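Local structure of mitochondrial association factor 1 (Toxoplasma gondii, 6BXT) at residues V48-Y53 and R215-G220; A172-A177 and G222-R227. The protein probably takes part in the association of host mitochondria with the parasite's vacuole and binds ADP-ribose in a macro-domain-like fold. All coordinates share one frame; numbering follows the deposited sequence.

Contact 1: residues V48-Y53 and R215-G220. With APR (adenosine-5-diphosphoribose), chain D.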
# COMPACT_ATOMS: atom_id res chain seq x y z
N VAL A 48 -3.56 -1.04 0.29
CA VAL A 48 -2.37 -0.21 0.16
C VAL A 48 -2.71 1.16 -0.42
O VAL A 48 -3.19 1.27 -1.55
CB VAL A 48 -1.31 -0.88 -0.73
CG1 VAL A 48 -0.06 -0.01 -0.84
CG2 VAL A 48 -0.96 -2.25 -0.18
N ASP A 49 -2.43 2.20 0.36
CA ASP A 49 -2.65 3.57 -0.08
C ASP A 49 -1.54 4.02 -1.02
O ASP A 49 -0.36 3.98 -0.67
CB ASP A 49 -2.73 4.51 1.13
CG ASP A 49 -3.19 5.91 0.77
OD1 ASP A 49 -3.15 6.27 -0.42
OD2 ASP A 49 -3.60 6.64 1.69
N ALA A 50 -1.92 4.43 -2.22
CA ALA A 50 -0.97 4.99 -3.17
C ALA A 50 -0.57 6.39 -2.70
O ALA A 50 -1.14 7.39 -3.15
CB ALA A 50 -1.57 5.04 -4.56
N GLY A 51 0.40 6.44 -1.80
CA GLY A 51 0.78 7.67 -1.14
C GLY A 51 1.54 8.65 -2.01
O GLY A 51 1.81 8.40 -3.18
N THR A 52 1.90 9.79 -1.40
CA THR A 52 2.60 10.86 -2.10
C THR A 52 3.92 11.17 -1.41
O THR A 52 4.25 10.59 -0.37
CB THR A 52 1.74 12.14 -2.15
OG1 THR A 52 2.52 13.22 -2.68
CG2 THR A 52 1.24 12.51 -0.76
N TYR A 53 4.68 12.08 -2.00
CA TYR A 53 6.00 12.44 -1.47
C TYR A 53 5.88 13.14 -0.13
O TYR A 53 6.77 13.04 0.72
CB TYR A 53 6.75 13.33 -2.47
CG TYR A 53 6.65 12.85 -3.90
CD1 TYR A 53 7.21 11.63 -4.28
CD2 TYR A 53 6.01 13.61 -4.87
CE1 TYR A 53 7.12 11.19 -5.59
CE2 TYR A 53 5.92 13.18 -6.18
CZ TYR A 53 6.48 11.97 -6.53
OH TYR A 53 6.40 11.54 -7.84
N ARG A 215 -4.64 -5.73 -0.66
CA ARG A 215 -5.30 -5.11 -1.80
C ARG A 215 -4.43 -4.00 -2.37
O ARG A 215 -4.28 -2.94 -1.77
CB ARG A 215 -6.67 -4.56 -1.38
CG ARG A 215 -7.55 -4.15 -2.55
CD ARG A 215 -9.02 -4.19 -2.18
NE ARG A 215 -9.44 -5.51 -1.72
CZ ARG A 215 -10.70 -5.86 -1.46
NH1 ARG A 215 -11.69 -5.00 -1.64
NH2 ARG A 215 -10.97 -7.09 -1.04
N LEU A 216 -3.86 -4.26 -3.55
CA LEU A 216 -2.95 -3.33 -4.20
C LEU A 216 -3.60 -2.63 -5.38
O LEU A 216 -4.19 -3.29 -6.23
CB LEU A 216 -1.69 -4.05 -4.68
CG LEU A 216 -0.88 -4.82 -3.65
CD1 LEU A 216 -0.39 -6.13 -4.24
CD2 LEU A 216 0.29 -3.97 -3.18
N PRO A 217 -3.48 -1.29 -5.45
CA PRO A 217 -3.77 -0.65 -6.74
C PRO A 217 -2.58 -0.83 -7.67
O PRO A 217 -1.55 -1.35 -7.23
CB PRO A 217 -3.97 0.82 -6.36
CG PRO A 217 -3.12 1.00 -5.15
CD PRO A 217 -3.18 -0.31 -4.40
N LEU A 218 -2.70 -0.41 -8.92
CA LEU A 218 -1.55 -0.40 -9.81
C LEU A 218 -0.72 0.84 -9.50
O LEU A 218 -1.01 1.92 -10.02
CB LEU A 218 -1.98 -0.42 -11.28
CG LEU A 218 -0.84 -0.55 -12.30
CD1 LEU A 218 -0.17 -1.91 -12.21
CD2 LEU A 218 -1.36 -0.31 -13.70
N LEU A 219 0.28 0.68 -8.64
CA LEU A 219 1.09 1.81 -8.18
C LEU A 219 1.69 2.61 -9.33
O LEU A 219 2.18 2.04 -10.31
CB LEU A 219 2.21 1.32 -7.25
CG LEU A 219 1.92 1.00 -5.77
CD1 LEU A 219 0.84 1.90 -5.17
CD2 LEU A 219 1.57 -0.47 -5.58
N GLY A 220 1.63 3.93 -9.21
CA GLY A 220 2.26 4.82 -10.17
C GLY A 220 1.57 4.88 -11.52
O GLY A 220 2.16 5.32 -12.50
N1 APR D . -10.20 4.55 -5.97
C2 APR D . -9.56 3.42 -6.33
N3 APR D . -8.59 3.46 -7.29
C4 APR D . -8.26 4.64 -7.89
C5 APR D . -8.90 5.77 -7.53
C6 APR D . -9.88 5.73 -6.56
N6 APR D . -10.73 6.70 -5.96
N7 APR D . -8.39 6.80 -8.28
C8 APR D . -7.43 6.29 -9.09
N9 APR D . -7.34 4.94 -8.87
C1' APR D . -6.51 4.03 -9.48
C2' APR D . -5.83 4.46 -10.55
O2' APR D . -6.47 3.94 -11.77
C3' APR D . -4.42 3.87 -10.42
O3' APR D . -4.31 2.74 -11.12
O4' APR D . -5.40 3.53 -8.35
C4' APR D . -4.22 3.60 -8.86
C5' APR D . -3.47 4.74 -8.22
O5' APR D . -4.26 5.94 -8.29
PA APR D . -3.56 7.30 -7.96
O1A APR D . -3.39 7.44 -6.45
O2A APR D . -4.36 8.44 -8.47
O3A APR D . -2.13 7.29 -8.69
PB APR D . -0.72 7.47 -7.97
O1B APR D . -0.27 6.17 -7.31
O2B APR D . 0.29 7.88 -9.05
O5D APR D . -0.81 8.64 -6.89
C5D APR D . -0.61 9.93 -7.40
O4D APR D . -2.54 10.64 -6.34
O1D APR D . -3.48 9.40 -4.47
C1D APR D . -2.87 10.60 -4.76
O2D APR D . -1.85 11.83 -3.09
C2D APR D . -1.73 10.72 -4.09
O3D APR D . -0.21 12.34 -4.84
C3D APR D . -0.66 11.06 -5.08
C4D APR D . -1.32 10.99 -6.51

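Contact 2: residues A172-A177 and G222-R227. With APR (adenosine-5-diphosphoribose), chain D.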
# COMPACT_ATOMS: atom_id res chain seq x y z
N ALA A 172 5.01 5.67 -4.64
CA ALA A 172 5.46 5.04 -5.87
C ALA A 172 6.35 5.98 -6.68
O ALA A 172 6.26 7.20 -6.53
CB ALA A 172 4.27 4.59 -6.70
N PRO A 173 7.22 5.42 -7.54
CA PRO A 173 8.09 6.25 -8.38
C PRO A 173 7.33 6.99 -9.48
O PRO A 173 6.37 6.45 -10.03
CB PRO A 173 9.06 5.23 -8.98
CG PRO A 173 8.33 3.94 -8.95
CD PRO A 173 7.49 3.99 -7.71
N PHE A 174 7.75 8.21 -9.77
CA PHE A 174 7.16 8.98 -10.86
C PHE A 174 7.53 8.33 -12.19
O PHE A 174 8.64 7.83 -12.36
CB PHE A 174 7.64 10.43 -10.82
CG PHE A 174 6.81 11.37 -11.65
CD1 PHE A 174 5.52 11.69 -11.27
CD2 PHE A 174 7.33 11.93 -12.81
CE1 PHE A 174 4.75 12.56 -12.04
CE2 PHE A 174 6.57 12.79 -13.57
CZ PHE A 174 5.28 13.11 -13.19
N GLY A 175 6.59 8.34 -13.13
CA GLY A 175 6.76 7.62 -14.39
C GLY A 175 7.89 8.13 -15.26
O GLY A 175 8.44 7.37 -16.06
N ASN A 176 8.24 9.40 -15.10
CA ASN A 176 9.27 10.02 -15.94
C ASN A 176 10.68 9.58 -15.56
O ASN A 176 11.65 9.98 -16.21
CB ASN A 176 9.16 11.54 -15.87
CG ASN A 176 7.89 12.07 -16.51
OD1 ASN A 176 7.02 11.30 -16.93
ND2 ASN A 176 7.77 13.39 -16.60
N ALA A 177 10.80 8.76 -14.52
CA ALA A 177 12.10 8.22 -14.12
C ALA A 177 12.64 7.29 -15.20
O ALA A 177 11.88 6.78 -16.02
CB ALA A 177 11.99 7.48 -12.80
N GLY A 222 -1.57 6.35 -11.87
CA GLY A 222 -2.52 7.45 -11.84
C GLY A 222 -1.85 8.77 -12.20
O GLY A 222 -1.48 8.99 -13.35
N HIS A 223 -1.68 9.63 -11.20
CA HIS A 223 -1.08 10.94 -11.42
C HIS A 223 0.45 10.87 -11.51
O HIS A 223 1.08 11.81 -12.01
CB HIS A 223 -1.47 11.92 -10.31
CG HIS A 223 -2.95 12.14 -10.18
ND1 HIS A 223 -3.77 11.32 -9.42
CD2 HIS A 223 -3.76 13.08 -10.71
CE1 HIS A 223 -5.01 11.76 -9.49
NE2 HIS A 223 -5.03 12.83 -10.27
N PHE A 224 1.05 9.78 -11.04
CA PHE A 224 2.50 9.59 -11.14
C PHE A 224 2.91 8.95 -12.46
O PHE A 224 4.07 8.57 -12.64
CB PHE A 224 3.03 8.71 -9.99
CG PHE A 224 3.10 9.41 -8.65
CD1 PHE A 224 2.73 10.73 -8.50
CD2 PHE A 224 3.56 8.72 -7.54
CE1 PHE A 224 2.81 11.36 -7.27
CE2 PHE A 224 3.64 9.34 -6.30
CZ PHE A 224 3.27 10.66 -6.17
N ARG A 225 1.97 8.83 -13.40
CA ARG A 225 2.27 8.19 -14.67
C ARG A 225 3.14 9.08 -15.55
O ARG A 225 4.06 8.61 -16.21
CB ARG A 225 0.99 7.82 -15.42
CG ARG A 225 1.22 6.81 -16.53
CD ARG A 225 0.18 6.90 -17.62
NE ARG A 225 -1.18 6.73 -17.10
CZ ARG A 225 -2.25 6.57 -17.87
NH1 ARG A 225 -3.45 6.42 -17.31
NH2 ARG A 225 -2.14 6.56 -19.19
N GLY A 226 2.83 10.38 -15.57
CA GLY A 226 3.52 11.31 -16.43
C GLY A 226 3.40 10.92 -17.89
O GLY A 226 2.29 10.78 -18.41
N ARG A 227 4.54 10.73 -18.54
CA ARG A 227 4.58 10.35 -19.95
C ARG A 227 4.78 8.84 -20.13
O ARG A 227 4.85 8.35 -21.26
CB ARG A 227 5.71 11.10 -20.67
CG ARG A 227 5.35 12.53 -21.04
CD ARG A 227 6.53 13.27 -21.65
NE ARG A 227 7.34 13.95 -20.63
CZ ARG A 227 8.46 13.47 -20.10
NH1 ARG A 227 9.10 14.18 -19.18
NH2 ARG A 227 8.94 12.29 -20.47
N1 APR D . -10.20 4.55 -5.97
C2 APR D . -9.56 3.42 -6.33
N3 APR D . -8.59 3.46 -7.29
C4 APR D . -8.26 4.64 -7.89
C5 APR D . -8.90 5.77 -7.53
C6 APR D . -9.88 5.73 -6.56
N6 APR D . -10.73 6.70 -5.96
N7 APR D . -8.39 6.80 -8.28
C8 APR D . -7.43 6.29 -9.09
N9 APR D . -7.34 4.94 -8.87
C1' APR D . -6.51 4.03 -9.48
C2' APR D . -5.83 4.46 -10.55
O2' APR D . -6.47 3.94 -11.77
C3' APR D . -4.42 3.87 -10.42
O3' APR D . -4.31 2.74 -11.12
O4' APR D . -5.40 3.53 -8.35
C4' APR D . -4.22 3.60 -8.86
C5' APR D . -3.47 4.74 -8.22
O5' APR D . -4.26 5.94 -8.29
PA APR D . -3.56 7.30 -7.96
O1A APR D . -3.39 7.44 -6.45
O2A APR D . -4.36 8.44 -8.47
O3A APR D . -2.13 7.29 -8.69
PB APR D . -0.72 7.47 -7.97
O1B APR D . -0.27 6.17 -7.31
O2B APR D . 0.29 7.88 -9.05
O5D APR D . -0.81 8.64 -6.89
C5D APR D . -0.61 9.93 -7.40
O4D APR D . -2.54 10.64 -6.34
O1D APR D . -3.48 9.40 -4.47
C1D APR D . -2.87 10.60 -4.76
O2D APR D . -1.85 11.83 -3.09
C2D APR D . -1.73 10.72 -4.09
O3D APR D . -0.21 12.34 -4.84
C3D APR D . -0.66 11.06 -5.08
C4D APR D . -1.32 10.99 -6.51

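Contact 1: residues V48-Y53 and R215-G220
Val48 N donates to Arg215 O (2.9 Å, 161° at the hydrogen) where strands 45-51 and 213-216 run parallel as neighbours, and beyond this bond the two chains separate. These strands lie inside the mixed sheet of a macro-domain-like fold, flanked by helices, and ADP-ribose binds where they end. Arg215 is also joined to Ala46 by a backbone bond, so parallel pairing continues up to Val48 and then stops at Pro217, which has no N-H to offer. Val48 O is met instead by Pro217 CD at 3.3 Å, and the 215-220 chain leaves the sheet as a loop.

On one side of the sheet Val48 and Leu216 lie alongside each other, pointing the same way, with Val48 CG2 and Leu216 CD2 3.7 Å apart. The torsion of Val48 (chi1 -179°) sets CG2 beside its own backbone N, on the flank where strand 213-216 runs. Both residues pack on Ile193 of helix 179-201, whereas Pro217 touches Met62 of helix 61-76. Arg215 directs its guanidinium out of the contact to Asp38 and Gln255.

Further along, Ala50 is the centre of an inverse gamma turn, closed by a weak bond from Gly51 N to Asp49 O. Its methyl faces the departing loop: Ala50 CB has Leu219 CD1 at 4.0 Å and, more loosely, Pro217 CG at 4.4 Å. The same methyl borders the ligand, so the contact forms part of the pocket wall. Pro217 CB lies 3.7 Å from O4' of the adenosine ribose, and Thr52 CB is near the distal ribose. Between these two sugars, Ala50 CB rests 3.2 Å from the diphosphate oxygen O1B.

Contact 2: residues A172-A177 and G222-R227
Phe224 meets Ala172 and Phe174 across this contact while its backbone N donates to O2B of the ADP-ribose diphosphate (2.9 Å). One face of its ring carries the ligand's C5D, 3.6 Å above the plane and offset toward the rim. Phe224 CD2 also comes to 3.3 Å from Ala172 O, with O2B of the ligand close to the same ring atom. Phe174, with CG swung anti to its backbone N (chi1 -164°), brings CD1 to 3.7 Å from Phe224 CA. Beside this pair, His223 reaches O2A through ND1, near the plane of its imidazole, in a weak bond.

Residues 222-227 follow strand 213-216, and their type I turn from Gly222 to Arg225 puts backbone N-H groups toward the diphosphate, consistent with the phosphate-binding loop of macro domains. Within the same turn, Phe224 O accepts from Gly175 N, and Gly175 CA makes a C-H...O contact with Arg225 O at 3.4 Å. Residues 174-177 form a type I turn of their own.

Farther from the ligand, Asn176 OD1 takes the N-H of Arg227 in its carbonyl plane (3.0 Å, 173° at the hydrogen). The Asn176 amide stacks over one face of the Arg227 guanidinium, their planes 29° apart; Asn176 CG stands 3.5 Å above it. Arg228 hydrogen-bonds the 174-177 turn at two carbonyls, Gly175 O through NE and Ala177 O through NH2.

The centres of contacts 1 and 2 lie 12 Å apart, and both border the same ADP-ribose. Along the chain their segments alternate: 48-53, 172-177, 215-220, then 222-227. Contact 1 joins neighbouring strands near the middle of the sheet, whereas contact 2 pairs loops that lead into helices 179-201 and 230-248; its centre lies about 16 Å from the centre of the chain. They meet through Tyr53, whose ring stacks with that of Phe224 and whose OH packs on Phe174 CB, and again where Gly220 N approaches Ala172 CB. Segments distant in sequence thus come together beside the ligand: 48-53, 215-220 and 222-227 touch it, while 172-177 backs the 222-227 loop; Val60 and Asn63 add further bonds.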